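Local coordinates for protein putative aminooxidase (PDB 2BA9) that isomerises polyunsaturated fatty acid to conjugated linoleic acid, as a flavoenzyme that carries bound FAD and belongs to the flavin-containing amine oxidoreductase family, at residues 224-229 and 260-265; 250-255 and 394-399; 6-11 and 244-249. One frame throughout, in Å; residues are numbered along the deposited sequence.

Interaction 1. Residues 224-229 and 260-265; sequences VDITRI and LDYSDA. With FAD (flavin-adenine dinucleotide), chain D.
Two backbone hydrogen bonds join Ile229, near the end of strand 226-230, to the loop that follows helix 256-259. Ile229 N donates to Tyr262 O at 2.9 Å, and Ile229 O accepts from Asp264 N at 3.1 Å, so both polar backbone atoms of one residue are engaged around Ser263 in a single beta bridge. The same two carbonyls also take CA-H...O contacts, Tyr262 O from Arg228 CA at 3.3 Å and Ile229 O from Ser263 CA.

Apolar packing centres on the Tyr262 ring. With CG between the backbone N and the carbonyl carbon (chi1 61°), the ring runs alongside the Ile229 side chain, whose CD1 reaches its edge, 4.1 Å from CE1 of Tyr262. Ile226 crosses at a slant; its CG2 lies 4.0 Å from Tyr262 CD1. The far end of the ring meets the cofactor, Tyr262 OH coming within 3.4 Å of FAD N6A, the amino nitrogen of the adenine.

Charged groups lie at the other end of the loop: the Asp264 carboxylate forms salt bridges with Arg394 and Arg231. These would probably offset the closeness of Asp264 OD1 to the Ile229 carbonyl oxygen, two acceptors 3.4 Å apart. The contact thus fixes the tyrosine by its own carbonyl and by isoleucine methyls, placing its phenol end, by the OH, beside the adenine amino group.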
loop_
_atom_site.group_PDB
_atom_site.type_symbol
_atom_site.label_atom_id
_atom_site.label_comp_id
_atom_site.label_asym_id
_atom_site.label_seq_id
_atom_site.Cartn_x
_atom_site.Cartn_y
_atom_site.Cartn_z
ATOM N N VAL A 224 18.643 -5.233 12.245
ATOM C CA VAL A 224 18.263 -6.148 13.307
ATOM C C VAL A 224 17.627 -7.406 12.721
ATOM O O VAL A 224 16.506 -7.375 12.208
ATOM C CB VAL A 224 17.325 -5.468 14.322
ATOM C CG1 VAL A 224 16.877 -6.451 15.417
ATOM C CG2 VAL A 224 18.022 -4.249 14.945
ATOM N N ASP A 225 18.373 -8.506 12.823
ATOM C CA ASP A 225 17.993 -9.817 12.308
ATOM C C ASP A 225 17.360 -10.597 13.448
ATOM O O ASP A 225 18.053 -11.287 14.187
ATOM C CB ASP A 225 19.256 -10.539 11.786
ATOM C CG ASP A 225 18.956 -11.844 11.042
ATOM O OD1 ASP A 225 17.785 -12.285 10.995
ATOM O OD2 ASP A 225 19.917 -12.434 10.499
ATOM N N ILE A 226 16.047 -10.443 13.595
ATOM C CA ILE A 226 15.257 -11.151 14.598
ATOM C C ILE A 226 15.087 -12.615 14.202
ATOM O O ILE A 226 14.483 -12.918 13.173
ATOM C CB ILE A 226 13.835 -10.549 14.742
ATOM C CG1 ILE A 226 13.894 -9.097 15.230
ATOM C CG2 ILE A 226 12.984 -11.411 15.677
ATOM C CD1 ILE A 226 12.560 -8.374 15.166
ATOM N N THR A 227 15.603 -13.514 15.035
ATOM C CA THR A 227 15.552 -14.942 14.756
ATOM C C THR A 227 14.470 -15.666 15.544
ATOM O O THR A 227 14.043 -16.753 15.144
ATOM C CB THR A 227 16.902 -15.586 15.044
ATOM O OG1 THR A 227 17.212 -15.421 16.431
ATOM C CG2 THR A 227 17.995 -14.932 14.186
ATOM N N ARG A 228 14.022 -15.068 16.650
ATOM C CA ARG A 228 13.061 -15.711 17.537
ATOM C C ARG A 228 12.298 -14.699 18.401
ATOM O O ARG A 228 12.900 -13.792 18.971
ATOM C CB ARG A 228 13.794 -16.727 18.433
ATOM C CG ARG A 228 12.893 -17.767 19.099
ATOM C CD ARG A 228 13.658 -19.055 19.426
ATOM N NE ARG A 228 14.560 -19.454 18.329
ATOM C CZ ARG A 228 15.902 -19.439 18.374
ATOM N NH1 ARG A 228 16.569 -19.077 19.479
ATOM N NH2 ARG A 228 16.592 -19.812 17.294
ATOM N N ILE A 229 10.974 -14.851 18.469
ATOM C CA ILE A 229 10.145 -14.148 19.454
ATOM C C ILE A 229 9.284 -15.173 20.181
ATOM O O ILE A 229 8.559 -15.948 19.548
ATOM C CB ILE A 229 9.226 -13.068 18.830
ATOM C CG1 ILE A 229 10.059 -11.968 18.155
ATOM C CG2 ILE A 229 8.304 -12.474 19.896
ATOM C CD1 ILE A 229 9.242 -10.884 17.474
ATOM N N LEU A 260 4.897 -15.917 11.608
ATOM C CA LEU A 260 4.647 -17.289 12.034
ATOM C C LEU A 260 5.925 -18.108 12.070
ATOM O O LEU A 260 6.098 -18.962 12.944
ATOM C CB LEU A 260 3.668 -17.983 11.086
ATOM C CG LEU A 260 2.225 -17.488 11.026
ATOM C CD1 LEU A 260 1.467 -18.276 9.960
ATOM C CD2 LEU A 260 1.552 -17.621 12.397
ATOM N N ASP A 261 6.815 -17.841 11.118
ATOM C CA ASP A 261 8.025 -18.642 10.942
ATOM C C ASP A 261 9.131 -18.380 11.977
ATOM O O ASP A 261 10.099 -19.135 12.022
ATOM C CB ASP A 261 8.610 -18.429 9.533
ATOM C CG ASP A 261 7.678 -18.888 8.418
ATOM O OD1 ASP A 261 6.744 -19.679 8.671
ATOM O OD2 ASP A 261 7.896 -18.445 7.269
ATOM N N TYR A 262 9.012 -17.320 12.777
ATOM C CA TYR A 262 10.029 -17.022 13.801
ATOM C C TYR A 262 9.451 -16.674 15.186
ATOM O O TYR A 262 10.108 -16.031 16.018
ATOM C CB TYR A 262 10.985 -15.924 13.308
ATOM C CG TYR A 262 10.342 -14.587 12.994
ATOM C CD1 TYR A 262 10.171 -13.622 13.983
ATOM C CD2 TYR A 262 9.936 -14.281 11.701
ATOM C CE1 TYR A 262 9.596 -12.397 13.692
ATOM C CE2 TYR A 262 9.368 -13.065 11.402
ATOM C CZ TYR A 262 9.197 -12.120 12.398
ATOM O OH TYR A 262 8.622 -10.900 12.097
ATOM N N SER A 263 8.226 -17.129 15.432
ATOM C CA SER A 263 7.543 -16.860 16.679
ATOM C C SER A 263 6.952 -18.139 17.223
ATOM O O SER A 263 6.842 -19.132 16.504
ATOM C CB SER A 263 6.426 -15.841 16.460
ATOM O OG SER A 263 5.419 -16.373 15.623
ATOM N N ASP A 264 6.580 -18.093 18.500
ATOM C CA ASP A 264 5.750 -19.122 19.143
ATOM C C ASP A 264 4.279 -18.850 18.813
ATOM O O ASP A 264 3.437 -18.714 19.702
ATOM C CB ASP A 264 5.968 -19.125 20.666
ATOM C CG ASP A 264 5.682 -17.767 21.313
ATOM O OD1 ASP A 264 5.463 -16.782 20.586
ATOM O OD2 ASP A 264 5.699 -17.670 22.554
ATOM N N ALA A 265 3.982 -18.743 17.522
ATOM C CA ALA A 265 2.630 -18.435 17.061
ATOM C C ALA A 265 1.628 -19.436 17.635
ATOM O O ALA A 265 1.883 -20.648 17.650
ATOM C CB ALA A 265 2.577 -18.445 15.538
HETATM P PA FAD D . 6.205 -1.428 4.542
HETATM O O1A FAD D . 6.203 -0.109 3.825
HETATM O O2A FAD D . 6.364 -2.668 3.688
HETATM O O5B FAD D . 7.422 -1.439 5.583
HETATM C C5B FAD D . 7.564 -2.575 6.403
HETATM C C4B FAD D . 8.884 -2.519 7.143
HETATM O O4B FAD D . 8.984 -3.650 7.985
HETATM C C3B FAD D . 10.077 -2.515 6.185
HETATM O O3B FAD D . 10.925 -1.428 6.477
HETATM C C2B FAD D . 10.723 -3.861 6.416
HETATM O O2B FAD D . 12.121 -3.868 6.124
HETATM C C1B FAD D . 10.290 -4.165 7.861
HETATM N N9A FAD D . 10.353 -5.615 8.121
HETATM C C8A FAD D . 9.758 -6.625 7.395
HETATM N N7A FAD D . 10.089 -7.822 7.958
HETATM C C5A FAD D . 10.887 -7.583 9.035
HETATM C C6A FAD D . 11.529 -8.423 9.967
HETATM N N6A FAD D . 11.091 -9.715 10.114
HETATM N N1A FAD D . 12.270 -7.843 10.991
HETATM C C2A FAD D . 12.436 -6.467 11.071
HETATM N N3A FAD D . 11.802 -5.651 10.144
HETATM C C4A FAD D . 11.062 -6.193 9.136
HETATM N N1 FAD D . 0.969 4.166 -0.932
HETATM C C2 FAD D . 0.187 5.298 -1.035
HETATM O O2 FAD D . -0.344 5.771 -0.030
HETATM N N3 FAD D . -0.019 5.880 -2.271
HETATM C C4 FAD D . 0.578 5.350 -3.395
HETATM O O4 FAD D . 0.387 5.909 -4.487
HETATM C C4X FAD D . 1.382 4.211 -3.291
HETATM N N5 FAD D . 1.979 3.637 -4.401
HETATM C C5X FAD D . 2.901 2.615 -4.286
HETATM C C6 FAD D . 3.593 2.154 -5.404
HETATM C C7 FAD D . 4.547 1.149 -5.265
HETATM C C7M FAD D . 5.285 0.689 -6.489
HETATM C C8 FAD D . 4.798 0.598 -4.011
HETATM C C8M FAD D . 5.811 -0.487 -3.809
HETATM C C9 FAD D . 4.097 1.062 -2.901
HETATM C C9A FAD D . 3.136 2.066 -3.023
HETATM N N10 FAD D . 2.400 2.535 -1.919
HETATM C C10 FAD D . 1.586 3.638 -2.039
HETATM C "C1'" FAD D . 2.206 1.683 -0.709
HETATM C "C2'" FAD D . 3.027 2.179 0.475
HETATM O "O2'" FAD D . 4.379 2.440 0.117
HETATM C "C3'" FAD D . 2.941 1.121 1.564
HETATM O "O3'" FAD D . 1.569 0.785 1.790
HETATM C "C4'" FAD D . 3.605 1.601 2.844
HETATM O "O4'" FAD D . 5.018 1.672 2.697
HETATM C "C5'" FAD D . 3.203 0.665 3.975
HETATM O "O5'" FAD D . 4.020 0.880 5.091
HETATM P P FAD D . 4.211 -0.292 6.193
HETATM O O1P FAD D . 5.183 0.148 7.271
HETATM O O2P FAD D . 2.867 -0.628 6.740
HETATM O O3P FAD D . 4.863 -1.538 5.419
#

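Interaction 2. Residues 250-255 and 394-399; sequences LVLTVP and RNTFYA. With FAD (flavin-adenine dinucleotide), chain D.
Leu250, Val251 and Leu252 pair with Thr396, Phe397 and Tyr398 as neighbouring parallel strands, the last pair in the four-stranded parallel sheet (order 33-36, 9-12, 249-252, 396-398) of the Rossmann-type FAD-binding fold. The short strand axes run 4.7 Å apart at closest, with 19° between their directions.

Backbone hydrogen bonds follow the parallel ladder. Leu250 N donates to Asn395 O at 2.7 Å and almost straight; Leu250 O accepts from Phe397 N, and Leu252 N donates to Phe397 O. The ladder weakens at its end, where Ala399 N reaches Leu252 O at 2.9 Å with a bent N-H...O angle of 130°. Just beyond, a water lies near both Val254 O and Ala399 O, spanning the place where the two chains part.

Side chains sort onto the two faces. On one, the carbon parts of Leu250, Thr396, Leu252 and Tyr398 pack together: Leu252 CD1 sits 3.8 Å from Tyr398 CD1, the two side chains lying side by side. Thr396, with OG1 beside the backbone N (chi1 -55°), turns CG2 toward the leucines, touching Leu250 CD2 and Leu252 CD1, while its OG1 bonds to Arg394 O and to Arg231. Phe259 covers both leucines, and Tyr398 OH bonds to Glu269. On the other face Val251 CG2 approaches Phe397 CB at 4.3 Å, and helix 408-423 packs there, its Phe422 and Phe423 rings meeting that of Phe397.

Past the strand the chain turns to the cofactor. Thr253 OG1 bonds to Ile12 O of the neighbouring strand, and Pro255 CD lies against the adenine at C8A. Val254 CG1 lies over a face of the adenine, 3.3 Å from FAD N9A.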
loop_
_atom_site.group_PDB
_atom_site.type_symbol
_atom_site.label_atom_id
_atom_site.label_comp_id
_atom_site.label_asym_id
_atom_site.label_seq_id
_atom_site.Cartn_x
_atom_site.Cartn_y
_atom_site.Cartn_z
ATOM N N LEU A 250 4.441 -6.104 22.403
ATOM C CA LEU A 250 4.875 -6.273 21.023
ATOM C C LEU A 250 3.870 -5.659 20.053
ATOM O O LEU A 250 2.680 -5.931 20.146
ATOM C CB LEU A 250 5.009 -7.766 20.709
ATOM C CG LEU A 250 5.594 -8.137 19.345
ATOM C CD1 LEU A 250 7.005 -7.574 19.197
ATOM C CD2 LEU A 250 5.581 -9.665 19.164
ATOM N N VAL A 251 4.361 -4.852 19.111
ATOM C CA VAL A 251 3.523 -4.238 18.083
ATOM C C VAL A 251 4.078 -4.578 16.697
ATOM O O VAL A 251 5.197 -4.191 16.351
ATOM C CB VAL A 251 3.392 -2.706 18.285
ATOM C CG1 VAL A 251 2.539 -2.078 17.186
ATOM C CG2 VAL A 251 2.786 -2.428 19.650
ATOM N N LEU A 252 3.282 -5.324 15.928
ATOM C CA LEU A 252 3.693 -5.870 14.645
ATOM C C LEU A 252 3.191 -5.006 13.523
ATOM O O LEU A 252 1.983 -4.855 13.367
ATOM C CB LEU A 252 3.104 -7.274 14.452
ATOM C CG LEU A 252 3.466 -8.364 15.462
ATOM C CD1 LEU A 252 2.650 -9.630 15.175
ATOM C CD2 LEU A 252 4.956 -8.663 15.439
ATOM N N THR A 253 4.112 -4.455 12.733
ATOM C CA THR A 253 3.770 -3.760 11.487
ATOM C C THR A 253 4.385 -4.496 10.287
ATOM O O THR A 253 4.500 -3.933 9.197
ATOM C CB THR A 253 4.248 -2.267 11.488
ATOM O OG1 THR A 253 5.679 -2.210 11.393
ATOM C CG2 THR A 253 3.776 -1.547 12.730
ATOM N N VAL A 254 4.761 -5.762 10.504
ATOM C CA VAL A 254 5.444 -6.586 9.507
ATOM C C VAL A 254 4.549 -7.726 9.020
ATOM O O VAL A 254 3.546 -8.036 9.673
ATOM C CB VAL A 254 6.760 -7.169 10.063
ATOM C CG1 VAL A 254 7.830 -6.077 10.150
ATOM C CG2 VAL A 254 6.539 -7.824 11.421
ATOM N N PRO A 255 4.910 -8.368 7.881
ATOM C CA PRO A 255 4.091 -9.468 7.368
ATOM C C PRO A 255 3.811 -10.543 8.425
ATOM O O PRO A 255 4.728 -11.131 9.017
ATOM C CB PRO A 255 4.921 -10.000 6.191
ATOM C CG PRO A 255 5.707 -8.852 5.739
ATOM C CD PRO A 255 6.076 -8.142 7.018
ATOM N N ARG A 394 -1.546 -11.890 24.762
ATOM C CA ARG A 394 -0.156 -12.047 25.179
ATOM C C ARG A 394 0.657 -10.829 24.792
ATOM O O ARG A 394 1.759 -10.944 24.243
ATOM C CB ARG A 394 0.445 -13.334 24.613
ATOM C CG ARG A 394 -0.077 -14.582 25.320
ATOM C CD ARG A 394 0.007 -15.789 24.423
ATOM N NE ARG A 394 1.351 -16.350 24.382
ATOM C CZ ARG A 394 1.893 -16.956 23.327
ATOM N NH1 ARG A 394 1.239 -17.073 22.182
ATOM N NH2 ARG A 394 3.116 -17.446 23.415
ATOM N N ASN A 395 0.072 -9.662 25.070
ATOM C CA ASN A 395 0.719 -8.366 24.869
ATOM C C ASN A 395 1.221 -8.132 23.449
ATOM O O ASN A 395 2.191 -7.403 23.235
ATOM C CB ASN A 395 1.860 -8.203 25.870
ATOM C CG ASN A 395 1.419 -8.463 27.287
ATOM O OD1 ASN A 395 0.364 -7.992 27.706
ATOM N ND2 ASN A 395 2.216 -9.207 28.035
ATOM N N THR A 396 0.536 -8.752 22.489
ATOM C CA THR A 396 0.866 -8.623 21.084
ATOM C C THR A 396 -0.262 -7.889 20.392
ATOM O O THR A 396 -1.428 -8.262 20.547
ATOM C CB THR A 396 1.021 -9.991 20.424
ATOM O OG1 THR A 396 1.994 -10.756 21.146
ATOM C CG2 THR A 396 1.457 -9.835 18.970
ATOM N N PHE A 397 0.094 -6.851 19.634
ATOM C CA PHE A 397 -0.864 -6.084 18.851
ATOM C C PHE A 397 -0.518 -6.187 17.368
ATOM O O PHE A 397 0.645 -6.362 16.999
ATOM C CB PHE A 397 -0.906 -4.634 19.324
ATOM C CG PHE A 397 -1.404 -4.479 20.734
ATOM C CD1 PHE A 397 -2.759 -4.284 20.990
ATOM C CD2 PHE A 397 -0.520 -4.545 21.812
ATOM C CE1 PHE A 397 -3.217 -4.133 22.276
ATOM C CE2 PHE A 397 -0.980 -4.413 23.112
ATOM C CZ PHE A 397 -2.329 -4.204 23.346
ATOM N N TYR A 398 -1.555 -6.105 16.538
ATOM C CA TYR A 398 -1.473 -6.359 15.098
ATOM C C TYR A 398 -1.810 -5.099 14.315
ATOM O O TYR A 398 -2.854 -4.484 14.550
ATOM C CB TYR A 398 -2.433 -7.497 14.725
ATOM C CG TYR A 398 -2.241 -8.731 15.602
ATOM C CD1 TYR A 398 -1.122 -9.550 15.454
ATOM C CD2 TYR A 398 -3.163 -9.060 16.588
ATOM C CE1 TYR A 398 -0.930 -10.666 16.270
ATOM C CE2 TYR A 398 -2.976 -10.175 17.403
ATOM C CZ TYR A 398 -1.858 -10.971 17.236
ATOM O OH TYR A 398 -1.688 -12.076 18.027
ATOM N N ALA A 399 -0.915 -4.724 13.395
ATOM C CA ALA A 399 -1.044 -3.502 12.609
ATOM C C ALA A 399 -0.421 -3.629 11.197
ATOM O O ALA A 399 -0.226 -4.719 10.686
ATOM C CB ALA A 399 -0.440 -2.342 13.370
HETATM P PA FAD D . 6.205 -1.428 4.542
HETATM O O1A FAD D . 6.203 -0.109 3.825
HETATM O O2A FAD D . 6.364 -2.668 3.688
HETATM O O5B FAD D . 7.422 -1.439 5.583
HETATM C C5B FAD D . 7.564 -2.575 6.403
HETATM C C4B FAD D . 8.884 -2.519 7.143
HETATM O O4B FAD D . 8.984 -3.650 7.985
HETATM C C3B FAD D . 10.077 -2.515 6.185
HETATM O O3B FAD D . 10.925 -1.428 6.477
HETATM C C2B FAD D . 10.723 -3.861 6.416
HETATM O O2B FAD D . 12.121 -3.868 6.124
HETATM C C1B FAD D . 10.290 -4.165 7.861
HETATM N N9A FAD D . 10.353 -5.615 8.121
HETATM C C8A FAD D . 9.758 -6.625 7.395
HETATM N N7A FAD D . 10.089 -7.822 7.958
HETATM C C5A FAD D . 10.887 -7.583 9.035
HETATM C C6A FAD D . 11.529 -8.423 9.967
HETATM N N6A FAD D . 11.091 -9.715 10.114
HETATM N N1A FAD D . 12.270 -7.843 10.991
HETATM C C2A FAD D . 12.436 -6.467 11.071
HETATM N N3A FAD D . 11.802 -5.651 10.144
HETATM C C4A FAD D . 11.062 -6.193 9.136
HETATM N N1 FAD D . 0.969 4.166 -0.932
HETATM C C2 FAD D . 0.187 5.298 -1.035
HETATM O O2 FAD D . -0.344 5.771 -0.030
HETATM N N3 FAD D . -0.019 5.880 -2.271
HETATM C C4 FAD D . 0.578 5.350 -3.395
HETATM O O4 FAD D . 0.387 5.909 -4.487
HETATM C C4X FAD D . 1.382 4.211 -3.291
HETATM N N5 FAD D . 1.979 3.637 -4.401
HETATM C C5X FAD D . 2.901 2.615 -4.286
HETATM C C6 FAD D . 3.593 2.154 -5.404
HETATM C C7 FAD D . 4.547 1.149 -5.265
HETATM C C7M FAD D . 5.285 0.689 -6.489
HETATM C C8 FAD D . 4.798 0.598 -4.011
HETATM C C8M FAD D . 5.811 -0.487 -3.809
HETATM C C9 FAD D . 4.097 1.062 -2.901
HETATM C C9A FAD D . 3.136 2.066 -3.023
HETATM N N10 FAD D . 2.400 2.535 -1.919
HETATM C C10 FAD D . 1.586 3.638 -2.039
HETATM C "C1'" FAD D . 2.206 1.683 -0.709
HETATM C "C2'" FAD D . 3.027 2.179 0.475
HETATM O "O2'" FAD D . 4.379 2.440 0.117
HETATM C "C3'" FAD D . 2.941 1.121 1.564
HETATM O "O3'" FAD D . 1.569 0.785 1.790
HETATM C "C4'" FAD D . 3.605 1.601 2.844
HETATM O "O4'" FAD D . 5.018 1.672 2.697
HETATM C "C5'" FAD D . 3.203 0.665 3.975
HETATM O "O5'" FAD D . 4.020 0.880 5.091
HETATM P P FAD D . 4.211 -0.292 6.193
HETATM O O1P FAD D . 5.183 0.148 7.271
HETATM O O2P FAD D . 2.867 -0.628 6.740
HETATM O O3P FAD D . 4.863 -1.538 5.419
HETATM O O HOH W 1 1.745 -6.041 9.007
#

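Interaction 3. Residues 6-11 and 244-249; sequences DSRIAI and DRESDV
Arg8 and Asp248 grip each other through both side chain and backbone. The guanidinium takes the carboxylate side-on with two nitrogens: NE donates to Asp248 OD2 and NH2 to Asp248 OD1, each at 3.0 Å. Both oxygens are met from above the carboxylate plane, the two flat groups being turned 67° apart. Asp248 OD2 also accepts the backbone N-H of Arg8 at 2.9 Å, nearly straight and on its anti lone pair. NH2 of Arg8 has a second acidic partner, Glu246 OE2 at 3.3 Å, which lies in the guanidinium plane. A bend at chi3 (-68°) curls the arginine back so that the Ser247-Asp248 peptide lies over one guanidinium face, off toward its rim.

Around this salt-bridge network the backbones begin to pair. Arg8 O accepts from both Asp248 N and Val249 N, and Ala10 N donates to Val249 O at 2.9 Å. The resulting bridge of Ile9 with Val249 opens the parallel pairing of strands 9-12 and 249-252 in the Rossmann-type sheet; Ile9 CG1 lies 4.0 Å from Val249 CB, and Phe423 packs on both side chains.

A water bridges Asp6 O and Asp248 OD2, and Lys235 touches Glu246 and Asp248. Two carboxylates on one guanidinium would probably favour the charged forms of Arg8 and Asp248, and more weakly of Glu246, and tie the lead-in to strand 9-12 to the turn between strands 244-247 and 249-252.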
loop_
_atom_site.group_PDB
_atom_site.type_symbol
_atom_site.label_atom_id
_atom_site.label_comp_id
_atom_site.label_asym_id
_atom_site.label_seq_id
_atom_site.Cartn_x
_atom_site.Cartn_y
_atom_site.Cartn_z
ATOM N N ASP A 6 5.138 3.028 31.557
ATOM C CA ASP A 6 6.431 2.381 31.804
ATOM C C ASP A 6 6.557 1.046 31.055
ATOM O O ASP A 6 7.491 0.278 31.288
ATOM C CB ASP A 6 6.688 2.216 33.314
ATOM C CG ASP A 6 5.924 1.049 33.945
ATOM O OD1 ASP A 6 4.941 0.546 33.359
ATOM O OD2 ASP A 6 6.316 0.638 35.063
ATOM N N SER A 7 5.610 0.759 30.166
ATOM C CA SER A 7 5.706 -0.437 29.362
ATOM C C SER A 7 6.821 -0.261 28.346
ATOM O O SER A 7 6.938 0.795 27.699
ATOM C CB SER A 7 4.383 -0.752 28.663
ATOM O OG SER A 7 3.381 -1.093 29.609
ATOM N N ARG A 8 7.662 -1.287 28.259
ATOM C CA ARG A 8 8.661 -1.400 27.220
ATOM C C ARG A 8 7.974 -1.975 26.010
ATOM O O ARG A 8 7.516 -3.107 26.037
ATOM C CB ARG A 8 9.787 -2.331 27.645
ATOM C CG ARG A 8 10.599 -1.823 28.801
ATOM C CD ARG A 8 11.395 -2.951 29.427
ATOM N NE ARG A 8 10.524 -3.919 30.092
ATOM C CZ ARG A 8 10.893 -5.152 30.435
ATOM N NH1 ARG A 8 12.129 -5.584 30.201
ATOM N NH2 ARG A 8 10.026 -5.959 31.034
ATOM N N ILE A 9 7.915 -1.185 24.945
ATOM C CA ILE A 9 7.175 -1.544 23.753
ATOM C C ILE A 9 8.143 -1.763 22.596
ATOM O O ILE A 9 8.980 -0.907 22.302
ATOM C CB ILE A 9 6.165 -0.448 23.391
ATOM C CG1 ILE A 9 5.166 -0.246 24.544
ATOM C CG2 ILE A 9 5.461 -0.805 22.099
ATOM C CD1 ILE A 9 4.387 1.052 24.474
ATOM N N ALA A 10 8.038 -2.924 21.960
ATOM C CA ALA A 10 8.878 -3.270 20.813
ATOM C C ALA A 10 8.022 -3.160 19.571
ATOM O O ALA A 10 7.008 -3.854 19.445
ATOM C CB ALA A 10 9.443 -4.676 20.957
ATOM N N ILE A 11 8.410 -2.259 18.674
ATOM C CA ILE A 11 7.734 -2.083 17.392
ATOM C C ILE A 11 8.544 -2.784 16.304
ATOM O O ILE A 11 9.718 -2.448 16.083
ATOM C CB ILE A 11 7.547 -0.567 17.054
ATOM C CG1 ILE A 11 6.614 0.100 18.092
ATOM C CG2 ILE A 11 7.001 -0.397 15.638
ATOM C CD1 ILE A 11 6.913 1.579 18.392
ATOM N N ASP A 244 19.551 -10.908 22.751
ATOM C CA ASP A 244 18.172 -11.272 23.024
ATOM C C ASP A 244 17.683 -10.454 24.222
ATOM O O ASP A 244 18.382 -10.347 25.241
ATOM C CB ASP A 244 18.024 -12.781 23.251
ATOM C CG ASP A 244 18.932 -13.306 24.335
ATOM O OD1 ASP A 244 19.738 -14.228 24.067
ATOM O OD2 ASP A 244 18.835 -12.796 25.471
ATOM N N ARG A 245 16.496 -9.861 24.086
ATOM C CA ARG A 245 15.996 -8.908 25.081
ATOM C C ARG A 245 14.513 -9.016 25.350
ATOM O O ARG A 245 13.745 -9.495 24.515
ATOM C CB ARG A 245 16.315 -7.483 24.656
ATOM C CG ARG A 245 17.759 -7.102 24.897
ATOM C CD ARG A 245 18.068 -5.783 24.257
ATOM N NE ARG A 245 19.505 -5.619 24.100
ATOM C CZ ARG A 245 20.093 -4.818 23.211
ATOM N NH1 ARG A 245 19.374 -4.082 22.365
ATOM N NH2 ARG A 245 21.420 -4.766 23.166
ATOM N N GLU A 246 14.129 -8.531 26.526
ATOM C CA GLU A 246 12.772 -8.654 27.025
ATOM C C GLU A 246 12.033 -7.329 26.890
ATOM O O GLU A 246 12.570 -6.271 27.240
ATOM C CB GLU A 246 12.813 -9.070 28.489
ATOM C CG GLU A 246 11.482 -9.463 29.091
ATOM C CD GLU A 246 11.592 -9.677 30.579
ATOM O OE1 GLU A 246 12.532 -10.380 31.003
ATOM O OE2 GLU A 246 10.759 -9.135 31.327
ATOM N N SER A 247 10.805 -7.404 26.383
ATOM C CA SER A 247 9.881 -6.282 26.383
ATOM C C SER A 247 8.557 -6.686 27.036
ATOM O O SER A 247 8.318 -7.863 27.338
ATOM C CB SER A 247 9.646 -5.790 24.961
ATOM O OG SER A 247 10.884 -5.553 24.308
ATOM N N ASP A 248 7.709 -5.690 27.264
ATOM C CA ASP A 248 6.403 -5.896 27.888
ATOM C C ASP A 248 5.328 -6.070 26.834
ATOM O O ASP A 248 4.410 -6.867 27.003
ATOM C CB ASP A 248 6.052 -4.704 28.773
ATOM C CG ASP A 248 6.976 -4.574 29.951
ATOM O OD1 ASP A 248 7.122 -5.555 30.692
ATOM O OD2 ASP A 248 7.562 -3.499 30.143
ATOM N N VAL A 249 5.456 -5.310 25.747
ATOM C CA VAL A 249 4.451 -5.272 24.685
ATOM C C VAL A 249 5.117 -5.388 23.302
ATOM O O VAL A 249 6.223 -4.875 23.073
ATOM C CB VAL A 249 3.626 -3.975 24.777
ATOM C CG1 VAL A 249 2.489 -3.972 23.771
ATOM C CG2 VAL A 249 3.097 -3.796 26.174
HETATM O O HOH W 2 7.658 -2.300 32.756
#

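Overall arrangement
Interactions 2 and 3 both reach the same parallel sheet: strand 249-252 lies between 9-12 and 396-398, the centres of the two interactions are 12 Å apart, and Val251 N probably bonds to Ala10 O at 2.8 Å. Phe397 CE2 also packs on Val249 CG1 at 3.6 Å. Interaction 1 stands beside interaction 2, again with centres 12 Å apart, joined by the salt bridge of Asp264 OD2 with Arg394 NH2 at 2.7 Å and by Tyr262 OH packing on Val254 CG2. Interactions 1 and 2 both touch FAD at its adenine. Interaction 3 keeps back from the cofactor, the Ala10 side chain being about 10 Å away, and does not touch interaction 1.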